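Local coordinates for protein hydrogenase 3 maturation protease (Escherichia coli, PDB 2E85) that cleaves a 32-residue peptide from the C-terminus of the precursor of HycE, the large subunit of hydrogenase 3, as a step in its maturation, at residues Leu8-Asn13 with Trp37-Gly42. The protein carries 1 engineered substitution. Sequence-based numbering, arbitrary orientation.
Sequences LLCVGN and WVVIDG. With CA (calcium ion), chain E.
Leu8, Leu9 and Cys10 pair in parallel with Val39, Ile40 and Asp41, joining strand 6-11, inside the sheet, to strand 38-43 at its edge within this chain. Strand 8-11 donates and accepts alternately: Leu8 N reaches Val38 O, Leu8 O takes Ile40 N at 2.7 Å, Cys10 N meets Ile40 O, and Cys10 O receives Gly42 N at 2.8 Å. This last bond is the most bent, 137° at the hydrogen, where the strand turns at Asp41, the centre of an inverse gamma turn. A water donates to both Cys10 O and Asp41 OD1, tying that carboxylate to the neighbouring backbone.

On the face beneath helix 21-31, Leu8 and Val39 lie side by side, with Leu8 CD2 3.9 Å from Val39 CG2; a large apolar chain suits Leu8, buried here against Leu25. Val39 CG1, anti to its own backbone N (chi1 180°), points on to Cys10 SG at 4.0 Å, so the branched valine serves two neighbours. A glycine in its place would probably leave a gap beside Leu8 CD2 and Cys10 SG. On the other face Leu9 CD1 slants against Ile40 CG2 at 3.6 Å, and branched Ile40 also meets Ile53 and Leu56 of helix 50-56. Gly42 suits its place because a CB would collide with Leu9 CD1 and Cys10 O; its own O binds a calcium ion at 2.3 Å, a site completed by Ala45, Asn48, Asp49 and waters.

Strand, helix 21-31 and parallel strand form a beta-alpha-beta crossover of an alpha/beta fold, with this calcium site at the C-terminal end of the second strand.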
loop_
_atom_site.group_PDB
_atom_site.type_symbol
_atom_site.label_atom_id
_atom_site.label_comp_id
_atom_site.label_asym_id
_atom_site.label_seq_id
_atom_site.Cartn_x
_atom_site.Cartn_y
_atom_site.Cartn_z
ATOM N N LEU B 8 -17.443 6.145 -3.079
ATOM C CA LEU B 8 -17.637 4.695 -3.056
ATOM C C LEU B 8 -16.552 4.077 -3.913
ATOM O O LEU B 8 -16.467 4.349 -5.118
ATOM C CB LEU B 8 -19.027 4.351 -3.600
ATOM C CG LEU B 8 -19.321 2.872 -3.931
ATOM C CD1 LEU B 8 -19.102 1.987 -2.715
ATOM C CD2 LEU B 8 -20.704 2.671 -4.561
ATOM N N LEU B 9 -15.699 3.267 -3.290
ATOM C CA LEU B 9 -14.609 2.584 -4.037
ATOM C C LEU B 9 -15.059 1.160 -4.231
ATOM O O LEU B 9 -15.296 0.450 -3.257
ATOM C CB LEU B 9 -13.286 2.626 -3.272
ATOM C CG LEU B 9 -12.152 1.771 -3.896
ATOM C CD1 LEU B 9 -11.735 2.309 -5.296
ATOM C CD2 LEU B 9 -10.942 1.650 -3.009
ATOM N N CYS B 10 -15.208 0.754 -5.493
ATOM C CA CYS B 10 -15.657 -0.613 -5.789
ATOM C C CYS B 10 -14.446 -1.408 -6.220
ATOM O O CYS B 10 -13.842 -1.056 -7.230
ATOM C CB CYS B 10 -16.644 -0.653 -6.945
ATOM S SG CYS B 10 -18.262 0.072 -6.518
ATOM N N VAL B 11 -14.149 -2.499 -5.515
ATOM C CA VAL B 11 -12.976 -3.324 -5.788
ATOM C C VAL B 11 -13.382 -4.688 -6.355
ATOM O O VAL B 11 -14.339 -5.279 -5.877
ATOM C CB VAL B 11 -12.107 -3.539 -4.468
ATOM C CG1 VAL B 11 -10.917 -4.475 -4.705
ATOM C CG2 VAL B 11 -11.642 -2.178 -3.879
ATOM N N GLY B 12 -12.651 -5.178 -7.358
ATOM C CA GLY B 12 -12.909 -6.499 -7.886
ATOM C C GLY B 12 -12.521 -6.668 -9.333
ATOM O O GLY B 12 -11.990 -5.761 -9.969
ATOM N N ASN B 13 -12.811 -7.847 -9.867
ATOM C CA ASN B 13 -12.400 -8.188 -11.229
ATOM C C ASN B 13 -13.560 -8.935 -11.870
ATOM O O ASN B 13 -13.906 -10.015 -11.402
ATOM C CB ASN B 13 -11.132 -9.037 -11.162
ATOM C CG ASN B 13 -10.522 -9.340 -12.536
ATOM O OD1 ASN B 13 -11.168 -9.194 -13.577
ATOM N ND2 ASN B 13 -9.257 -9.738 -12.528
ATOM N N TRP B 37 -22.954 9.575 -3.851
ATOM C CA TRP B 37 -21.645 8.917 -3.970
ATOM C C TRP B 37 -20.956 9.240 -5.293
ATOM O O TRP B 37 -21.570 9.139 -6.361
ATOM C CB TRP B 37 -21.813 7.393 -3.863
ATOM C CG TRP B 37 -22.492 6.958 -2.554
ATOM C CD1 TRP B 37 -23.841 6.756 -2.353
ATOM C CD2 TRP B 37 -21.854 6.690 -1.299
ATOM N NE1 TRP B 37 -24.073 6.395 -1.048
ATOM C CE2 TRP B 37 -22.878 6.340 -0.377
ATOM C CE3 TRP B 37 -20.518 6.724 -0.852
ATOM C CZ2 TRP B 37 -22.605 6.002 0.975
ATOM C CZ3 TRP B 37 -20.248 6.402 0.482
ATOM C CH2 TRP B 37 -21.280 6.038 1.370
ATOM N N VAL B 38 -19.682 9.606 -5.204
ATOM C CA VAL B 38 -18.774 9.530 -6.350
ATOM C C VAL B 38 -18.226 8.101 -6.380
ATOM O O VAL B 38 -17.611 7.655 -5.420
ATOM C CB VAL B 38 -17.622 10.570 -6.259
ATOM C CG1 VAL B 38 -16.693 10.434 -7.458
ATOM C CG2 VAL B 38 -18.169 11.949 -6.205
ATOM N N VAL B 39 -18.448 7.399 -7.490
ATOM C CA VAL B 39 -18.175 5.959 -7.526
ATOM C C VAL B 39 -16.909 5.689 -8.331
ATOM O O VAL B 39 -16.840 6.002 -9.534
ATOM C CB VAL B 39 -19.380 5.168 -8.092
ATOM C CG1 VAL B 39 -19.059 3.657 -8.129
ATOM C CG2 VAL B 39 -20.632 5.457 -7.259
ATOM N N ILE B 40 -15.907 5.110 -7.679
ATOM C CA ILE B 40 -14.647 4.750 -8.354
ATOM C C ILE B 40 -14.696 3.261 -8.706
ATOM O O ILE B 40 -14.851 2.433 -7.839
ATOM C CB ILE B 40 -13.428 5.049 -7.470
ATOM C CG1 ILE B 40 -13.283 6.566 -7.289
ATOM C CG2 ILE B 40 -12.157 4.497 -8.106
ATOM C CD1 ILE B 40 -14.342 7.236 -6.428
ATOM N N ASP B 41 -14.584 2.959 -9.993
ATOM C CA ASP B 41 -14.509 1.573 -10.474
ATOM C C ASP B 41 -13.063 1.133 -10.343
ATOM O O ASP B 41 -12.302 1.167 -11.315
ATOM C CB ASP B 41 -14.978 1.597 -11.941
ATOM C CG ASP B 41 -15.411 0.248 -12.467
ATOM O OD1 ASP B 41 -15.364 -0.766 -11.737
ATOM O OD2 ASP B 41 -15.824 0.223 -13.665
ATOM N N GLY B 42 -12.696 0.660 -9.143
ATOM C CA GLY B 42 -11.309 0.454 -8.759
ATOM C C GLY B 42 -10.604 -0.738 -9.376
ATOM O O GLY B 42 -9.384 -0.786 -9.352
HETATM CA CA CA E . -7.352 0.209 -8.933
HETATM O O HOH W 1 -14.174 -2.251 -9.672
HETATM O O HOH W 2 -7.509 1.000 -11.292
HETATM O O HOH W 3 -6.501 -1.760 -10.149
#